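Local coordinates for protein alkylpurine DNA glycosylase AlkC (Pseudomonas fluorescens, PDB 5VHV) that excises alkylated purine bases from DNA as a base excision repair glycosylase, working without flipping the damaged nucleotide out of the helix, at residues S154-P159 with L197-K202; V193-N198 with A229-I234. One frame throughout, in Å; residues are numbered along the deposited sequence.

Contact 1 of 2, residues S154-P159 with L197-K202; sequences SRPRLP and LNDITK. With nucleotides of chain C.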
loop_
_atom_site.group_PDB
_atom_site.type_symbol
_atom_site.label_atom_id
_atom_site.label_comp_id
_atom_site.label_asym_id
_atom_site.label_seq_id
_atom_site.Cartn_x
_atom_site.Cartn_y
_atom_site.Cartn_z
ATOM N N SER A 154 -7.125 1.459 9.757
ATOM C CA SER A 154 -6.824 2.653 10.523
ATOM C C SER A 154 -5.672 3.445 9.920
ATOM O O SER A 154 -5.254 4.442 10.507
ATOM C CB SER A 154 -6.517 2.269 11.974
ATOM O OG SER A 154 -5.357 1.442 12.090
ATOM N N ARG A 155 -5.153 3.017 8.772
ATOM C CA ARG A 155 -3.999 3.682 8.171
ATOM C C ARG A 155 -4.275 5.165 7.940
ATOM O O ARG A 155 -5.369 5.533 7.475
ATOM C CB ARG A 155 -3.659 3.048 6.823
ATOM C CG ARG A 155 -2.821 1.811 6.940
ATOM C CD ARG A 155 -2.583 1.204 5.565
ATOM N NE ARG A 155 -1.794 2.082 4.706
ATOM C CZ ARG A 155 -1.252 1.716 3.546
ATOM N NH1 ARG A 155 -1.454 0.496 3.063
ATOM N NH2 ARG A 155 -0.493 2.577 2.863
ATOM N N PRO A 156 -3.291 6.035 8.172
ATOM C CA PRO A 156 -3.489 7.439 7.792
ATOM C C PRO A 156 -3.824 7.614 6.315
ATOM O O PRO A 156 -4.698 8.424 5.961
ATOM C CB PRO A 156 -2.140 8.088 8.144
ATOM C CG PRO A 156 -1.469 7.170 9.084
ATOM C CD PRO A 156 -2.006 5.801 8.854
ATOM N N ARG A 157 -3.109 6.904 5.437
ATOM C CA ARG A 157 -3.120 7.157 3.997
ATOM C C ARG A 157 -3.350 5.860 3.213
ATOM O O ARG A 157 -2.543 5.463 2.367
ATOM C CB ARG A 157 -1.818 7.782 3.549
ATOM C CG ARG A 157 -1.583 9.146 4.153
ATOM C CD ARG A 157 -0.244 9.634 3.703
ATOM N NE ARG A 157 0.106 10.922 4.276
ATOM C CZ ARG A 157 0.768 11.863 3.629
ATOM N NH1 ARG A 157 1.143 11.684 2.375
ATOM N NH2 ARG A 157 1.051 12.999 4.230
ATOM N N LEU A 158 -4.481 5.227 3.466
ATOM C CA LEU A 158 -4.828 4.009 2.730
ATOM C C LEU A 158 -5.112 4.329 1.260
ATOM O O LEU A 158 -5.946 5.197 0.971
ATOM C CB LEU A 158 -6.063 3.367 3.361
ATOM C CG LEU A 158 -6.486 2.044 2.711
ATOM C CD1 LEU A 158 -5.495 0.907 3.020
ATOM C CD2 LEU A 158 -7.882 1.638 3.156
ATOM N N PRO A 159 -4.494 3.636 0.305
ATOM C CA PRO A 159 -4.868 3.861 -1.095
ATOM C C PRO A 159 -6.340 3.541 -1.336
ATOM O O PRO A 159 -6.901 2.616 -0.748
ATOM C CB PRO A 159 -3.940 2.919 -1.871
ATOM C CG PRO A 159 -2.706 2.858 -0.999
ATOM C CD PRO A 159 -3.307 2.766 0.410
ATOM N N LEU A 197 3.002 2.152 9.343
ATOM C CA LEU A 197 4.132 2.929 9.845
ATOM C C LEU A 197 4.767 3.793 8.751
ATOM O O LEU A 197 5.101 4.953 8.994
ATOM C CB LEU A 197 5.165 1.990 10.467
ATOM C CG LEU A 197 4.749 1.417 11.827
ATOM C CD1 LEU A 197 5.640 0.232 12.173
ATOM C CD2 LEU A 197 4.822 2.458 12.913
ATOM N N ASN A 198 4.951 3.250 7.545
ATOM C CA ASN A 198 5.461 4.064 6.444
ATOM C C ASN A 198 4.554 5.269 6.179
ATOM O O ASN A 198 5.043 6.385 5.973
ATOM C CB ASN A 198 5.632 3.186 5.196
ATOM C CG ASN A 198 6.173 3.944 4.018
ATOM O OD1 ASN A 198 7.254 4.530 4.083
ATOM N ND2 ASN A 198 5.445 3.912 2.919
ATOM N N ASP A 199 3.230 5.079 6.198
ATOM C CA ASP A 199 2.318 6.231 6.132
ATOM C C ASP A 199 2.683 7.296 7.171
ATOM O O ASP A 199 2.676 8.496 6.888
ATOM C CB ASP A 199 0.859 5.822 6.394
ATOM C CG ASP A 199 0.195 5.044 5.268
ATOM O OD1 ASP A 199 0.768 4.769 4.194
ATOM O OD2 ASP A 199 -0.988 4.718 5.501
ATOM N N ILE A 200 2.909 6.873 8.414
ATOM C CA ILE A 200 3.189 7.832 9.480
ATOM C C ILE A 200 4.463 8.591 9.179
ATOM O O ILE A 200 4.572 9.781 9.507
ATOM C CB ILE A 200 3.275 7.130 10.849
ATOM C CG1 ILE A 200 1.948 6.428 11.171
ATOM C CG2 ILE A 200 3.620 8.123 11.959
ATOM C CD1 ILE A 200 2.013 5.575 12.426
ATOM N N THR A 201 5.440 7.935 8.544
ATOM C CA THR A 201 6.699 8.622 8.316
ATOM C C THR A 201 6.523 9.813 7.391
ATOM O O THR A 201 7.406 10.681 7.361
ATOM C CB THR A 201 7.814 7.715 7.743
ATOM O OG1 THR A 201 7.525 7.305 6.401
ATOM C CG2 THR A 201 8.097 6.511 8.621
ATOM N N LYS A 202 5.418 9.875 6.633
ATOM C CA LYS A 202 5.204 11.014 5.743
ATOM C C LYS A 202 4.917 12.287 6.528
ATOM O O LYS A 202 5.158 13.390 6.026
ATOM C CB LYS A 202 4.051 10.744 4.767
ATOM C CG LYS A 202 4.210 9.432 3.942
ATOM C CD LYS A 202 5.617 9.203 3.415
ATOM C CE LYS A 202 5.708 7.889 2.618
ATOM N NZ LYS A 202 4.765 7.913 1.462
ATOM P P DA C 6 4.832 5.241 -1.006
ATOM O OP1 DA C 6 4.931 5.347 0.485
ATOM O OP2 DA C 6 5.979 4.795 -1.819
ATOM O "O5'" DA C 6 3.620 4.321 -1.449
ATOM C "C5'" DA C 6 2.404 4.330 -0.700
ATOM C "C4'" DA C 6 1.347 3.531 -1.422
ATOM O "O4'" DA C 6 1.046 4.170 -2.687
ATOM C "C3'" DA C 6 1.766 2.080 -1.767
ATOM O "O3'" DA C 6 0.896 1.132 -1.150
ATOM C "C2'" DA C 6 1.657 2.010 -3.274
ATOM C "C1'" DA C 6 0.721 3.149 -3.592
ATOM N N9 DA C 6 0.824 3.603 -4.966
ATOM C C8 DA C 6 1.961 3.898 -5.664
ATOM N N7 DA C 6 1.740 4.219 -6.915
ATOM C C5 DA C 6 0.370 4.086 -7.047
ATOM C C6 DA C 6 -0.500 4.257 -8.134
ATOM N N6 DA C 6 -0.085 4.629 -9.362
ATOM N N1 DA C 6 -1.822 4.067 -7.917
ATOM C C2 DA C 6 -2.230 3.702 -6.696
ATOM N N3 DA C 6 -1.499 3.490 -5.602
ATOM C C4 DA C 6 -0.201 3.704 -5.848
HETATM O O HOH W 1 -0.226 5.676 1.029
#

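Contact 2 of 2, residues V193-N198 with A229-I234; sequences VANHLN and ALRSLI. With nucleotides of chain C.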
loop_
_atom_site.group_PDB
_atom_site.type_symbol
_atom_site.label_atom_id
_atom_site.label_comp_id
_atom_site.label_asym_id
_atom_site.label_seq_id
_atom_site.Cartn_x
_atom_site.Cartn_y
_atom_site.Cartn_z
ATOM N N VAL A 193 1.211 -3.617 9.131
ATOM C CA VAL A 193 1.860 -2.811 10.161
ATOM C C VAL A 193 2.941 -1.948 9.523
ATOM O O VAL A 193 3.071 -0.746 9.810
ATOM C CB VAL A 193 2.442 -3.708 11.273
ATOM C CG1 VAL A 193 3.187 -2.861 12.317
ATOM C CG2 VAL A 193 1.351 -4.513 11.944
ATOM N N ALA A 194 3.737 -2.555 8.650
ATOM C CA ALA A 194 4.830 -1.835 8.007
ATOM C C ALA A 194 4.291 -0.704 7.155
ATOM O O ALA A 194 4.853 0.395 7.148
ATOM C CB ALA A 194 5.680 -2.780 7.156
ATOM N N ASN A 195 3.212 -0.959 6.415
ATOM C CA ASN A 195 2.665 0.078 5.544
ATOM C C ASN A 195 2.012 1.207 6.340
ATOM O O ASN A 195 2.095 2.379 5.947
ATOM C CB ASN A 195 1.690 -0.541 4.543
ATOM C CG ASN A 195 2.419 -1.375 3.483
ATOM O OD1 ASN A 195 3.611 -1.143 3.168
ATOM N ND2 ASN A 195 1.727 -2.355 2.942
ATOM N N HIS A 196 1.327 0.879 7.435
ATOM C CA HIS A 196 0.790 1.909 8.324
ATOM C C HIS A 196 1.922 2.776 8.879
ATOM O O HIS A 196 1.859 4.008 8.837
ATOM C CB HIS A 196 -0.022 1.220 9.426
ATOM C CG HIS A 196 -0.815 2.133 10.311
ATOM N ND1 HIS A 196 -2.077 1.798 10.760
ATOM C CD2 HIS A 196 -0.519 3.322 10.886
ATOM C CE1 HIS A 196 -2.521 2.741 11.570
ATOM N NE2 HIS A 196 -1.605 3.688 11.648
ATOM N N LEU A 197 3.002 2.152 9.343
ATOM C CA LEU A 197 4.132 2.929 9.845
ATOM C C LEU A 197 4.767 3.793 8.751
ATOM O O LEU A 197 5.101 4.953 8.994
ATOM C CB LEU A 197 5.165 1.990 10.467
ATOM C CG LEU A 197 4.749 1.417 11.827
ATOM C CD1 LEU A 197 5.640 0.232 12.173
ATOM C CD2 LEU A 197 4.822 2.458 12.913
ATOM N N ASN A 198 4.951 3.250 7.545
ATOM C CA ASN A 198 5.461 4.064 6.444
ATOM C C ASN A 198 4.554 5.269 6.179
ATOM O O ASN A 198 5.043 6.385 5.973
ATOM C CB ASN A 198 5.632 3.186 5.196
ATOM C CG ASN A 198 6.173 3.944 4.018
ATOM O OD1 ASN A 198 7.254 4.530 4.083
ATOM N ND2 ASN A 198 5.445 3.912 2.919
ATOM N N ALA A 229 8.764 -0.541 7.075
ATOM C CA ALA A 229 8.204 0.675 7.649
ATOM C C ALA A 229 9.065 1.879 7.305
ATOM O O ALA A 229 8.554 2.975 7.061
ATOM C CB ALA A 229 8.122 0.532 9.171
ATOM N N LEU A 230 10.383 1.693 7.336
ATOM C CA LEU A 230 11.344 2.769 7.176
ATOM C C LEU A 230 11.768 2.965 5.729
ATOM O O LEU A 230 12.663 3.774 5.464
ATOM C CB LEU A 230 12.578 2.493 8.030
ATOM C CG LEU A 230 12.369 2.530 9.554
ATOM C CD1 LEU A 230 13.572 1.986 10.308
ATOM C CD2 LEU A 230 12.051 3.946 9.995
ATOM N N ARG A 231 11.115 2.294 4.787
ATOM C CA ARG A 231 11.633 2.264 3.417
ATOM C C ARG A 231 11.704 3.647 2.785
ATOM O O ARG A 231 12.616 3.905 1.988
ATOM C CB ARG A 231 10.790 1.323 2.568
ATOM C CG ARG A 231 9.338 1.779 2.287
ATOM C CD ARG A 231 8.622 0.613 1.645
ATOM N NE ARG A 231 7.290 0.882 1.132
ATOM C CZ ARG A 231 6.156 0.661 1.790
ATOM N NH1 ARG A 231 6.168 0.240 3.038
ATOM N NH2 ARG A 231 5.000 0.846 1.172
ATOM N N SER A 232 10.760 4.542 3.095
ATOM C CA SER A 232 10.815 5.877 2.513
ATOM C C SER A 232 11.939 6.687 3.146
ATOM O O SER A 232 12.708 7.358 2.450
ATOM C CB SER A 232 9.460 6.587 2.674
ATOM O OG SER A 232 8.423 5.861 2.025
ATOM N N LEU A 233 12.086 6.599 4.467
ATOM C CA LEU A 233 13.169 7.330 5.121
ATOM C C LEU A 233 14.535 6.808 4.690
ATOM O O LEU A 233 15.481 7.593 4.567
ATOM C CB LEU A 233 13.021 7.250 6.640
ATOM C CG LEU A 233 11.744 7.896 7.208
ATOM C CD1 LEU A 233 11.689 7.800 8.738
ATOM C CD2 LEU A 233 11.639 9.349 6.787
ATOM N N ILE A 234 14.646 5.508 4.432
ATOM C CA ILE A 234 15.915 4.956 3.956
ATOM C C ILE A 234 16.268 5.539 2.594
ATOM O O ILE A 234 17.426 5.894 2.342
ATOM C CB ILE A 234 15.851 3.415 3.920
ATOM C CG1 ILE A 234 15.864 2.858 5.351
ATOM C CG2 ILE A 234 17.035 2.799 3.115
ATOM C CD1 ILE A 234 15.409 1.442 5.440
ATOM P P DA C 6 4.832 5.241 -1.006
ATOM O OP1 DA C 6 4.931 5.347 0.485
ATOM O OP2 DA C 6 5.979 4.795 -1.819
ATOM O "O5'" DA C 6 3.620 4.321 -1.449
ATOM C "C5'" DA C 6 2.404 4.330 -0.700
ATOM C "C4'" DA C 6 1.347 3.531 -1.422
ATOM O "O4'" DA C 6 1.046 4.170 -2.687
ATOM C "C3'" DA C 6 1.766 2.080 -1.767
ATOM O "O3'" DA C 6 0.896 1.132 -1.150
ATOM C "C2'" DA C 6 1.657 2.010 -3.274
ATOM C "C1'" DA C 6 0.721 3.149 -3.592
ATOM N N9 DA C 6 0.824 3.603 -4.966
ATOM C C8 DA C 6 1.961 3.898 -5.664
ATOM N N7 DA C 6 1.740 4.219 -6.915
ATOM C C5 DA C 6 0.370 4.086 -7.047
ATOM C C6 DA C 6 -0.500 4.257 -8.134
ATOM N N6 DA C 6 -0.085 4.629 -9.362
ATOM N N1 DA C 6 -1.822 4.067 -7.917
ATOM C C2 DA C 6 -2.230 3.702 -6.696
ATOM N N3 DA C 6 -1.499 3.490 -5.602
ATOM C C4 DA C 6 -0.201 3.704 -5.848
HETATM O O HOH W 2 9.641 5.263 5.794
#

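Contact 1 of 2, residues S154-P159 with L197-K202
Arg-155 and Asp-199 form a two-pronged salt bridge between the loop 154-159 and the last turns of helix 187-201. From CB outward, the arginine runs close to the carboxylate: its CB lies 3.4 Å from Asp-199 OD2, and CG and CD pass the same oxygen at van der Waals range. A bend at chi3 (65°) turns the chain so that the NE side of the guanidinium faces the acid. NE then gives a nearly straight bond to OD2 of Asp-199 (2.9 Å, N-H...O 168°), with that oxygen in the guanidinium plane. One step further, NH2 donates to Asp-199 OD1, also at 2.9 Å, on the syn side of the carboxylate. NH2 additionally donates to a modified base of the bound DNA, and NH1 pairs with Glu-152. CA of Leu-158 and CD of Pro-159 lie over the rim of one guanidinium face.

The two flat groups are not coplanar; their planes differ by 43°, and NE approaches OD2 from above the carboxylate plane. From the opposite face the backbone N of Arg-157 donates to the same OD2 (3.0 Å), so this buried oxygen is gripped from both sides. Pro-156 CG and CD pack against Asp-199 CB. Farther along the loop, the guanidinium of Arg-157 has Lys-202 CB over the centre of one face, 3.6 Å above its plane, while its NH2 pairs with Asp-203.

Lys-202 NZ reaches OP1 of DA6 of chain C (2.8 Å). Held by two Arg-155 nitrogens and the Arg-157 backbone N, the carboxylate probably sets in turn the rotation of the Arg-155 guanidinium, whose NH2 also bonds to the modified base.

Contact 2 of 2, residues V193-N198 with A229-I234
The guanidinium of Arg-231 and the amide of Asn-198 are stacked, their planes 28° apart, with ND2 of Asn-198 lying 3.5 Å above the plane and over the centre of the guanidinium. At the guanidinium edge sits OD1 of Asn-195, which accepts a bond from Arg-231 NH1 at 2.9 Å and a weak one from NH2. The Asn-195 amide is turned 68° from the guanidinium, yet NH1 lies in its carbonyl plane. Arg-231 gets there by an extended chain from CG to NE, leaving the backbone with CG between N and the carbonyl carbon (chi1 68°), and its NH1 also bonds to His-228 O.

Both ends of the Asn-198 amide are engaged. OD1 accepts from Ser-232 OG (2.7 Å) on a lone pair and from a water that also donates to Ala-229 O; ND2 donates to OP1 of DA6 of chain C at 2.9 Å. These bonds fix which end of the amide faces the phosphate. An alanine in place of Arg-231 would probably leave Asn-195 OD1 without its donor and uncover the face of the Asn-198 amide.

Apart from these polar groups, the backbones come close, with 4.2 Å between the CA atoms of Ala-194 and Ala-229. CA-H...O contacts join Ala-229 CA to Ala-194 O (3.4 Å) and Asn-198 CA to Ala-229 O, and Leu-197 CB meets Ala-229 CB. Helix 187-201 thus packs where helix 220-229 passes into helix 231-235, with Leu-211 of helix 205-213 and Leu-178 of helix 175-181 against Leu-197.

Overall arrangement
Contacts 1 and 2 use different sides of helix 187-201, share Leu-197 and Asn-198, and have centres about 8 Å apart. They also touch directly: Pro-156 CD lies 3.5 Å from His-196 NE2, and Lys-202 CE lies 3.4 Å from Ser-232 OG. Together they tie the loop after helix 144-152 and helix 231-235 to helix 187-201, and several of their polar side chains meet the DNA. At the phosphate of DA6 of chain C these groups converge, Lys-202 from contact 1 and the shared Asn-198 both meeting OP1. Arg-155 hydrogen-bonds to a modified base, and Asn-195 and Arg-231 pack on one, consistent with a DNA-binding role.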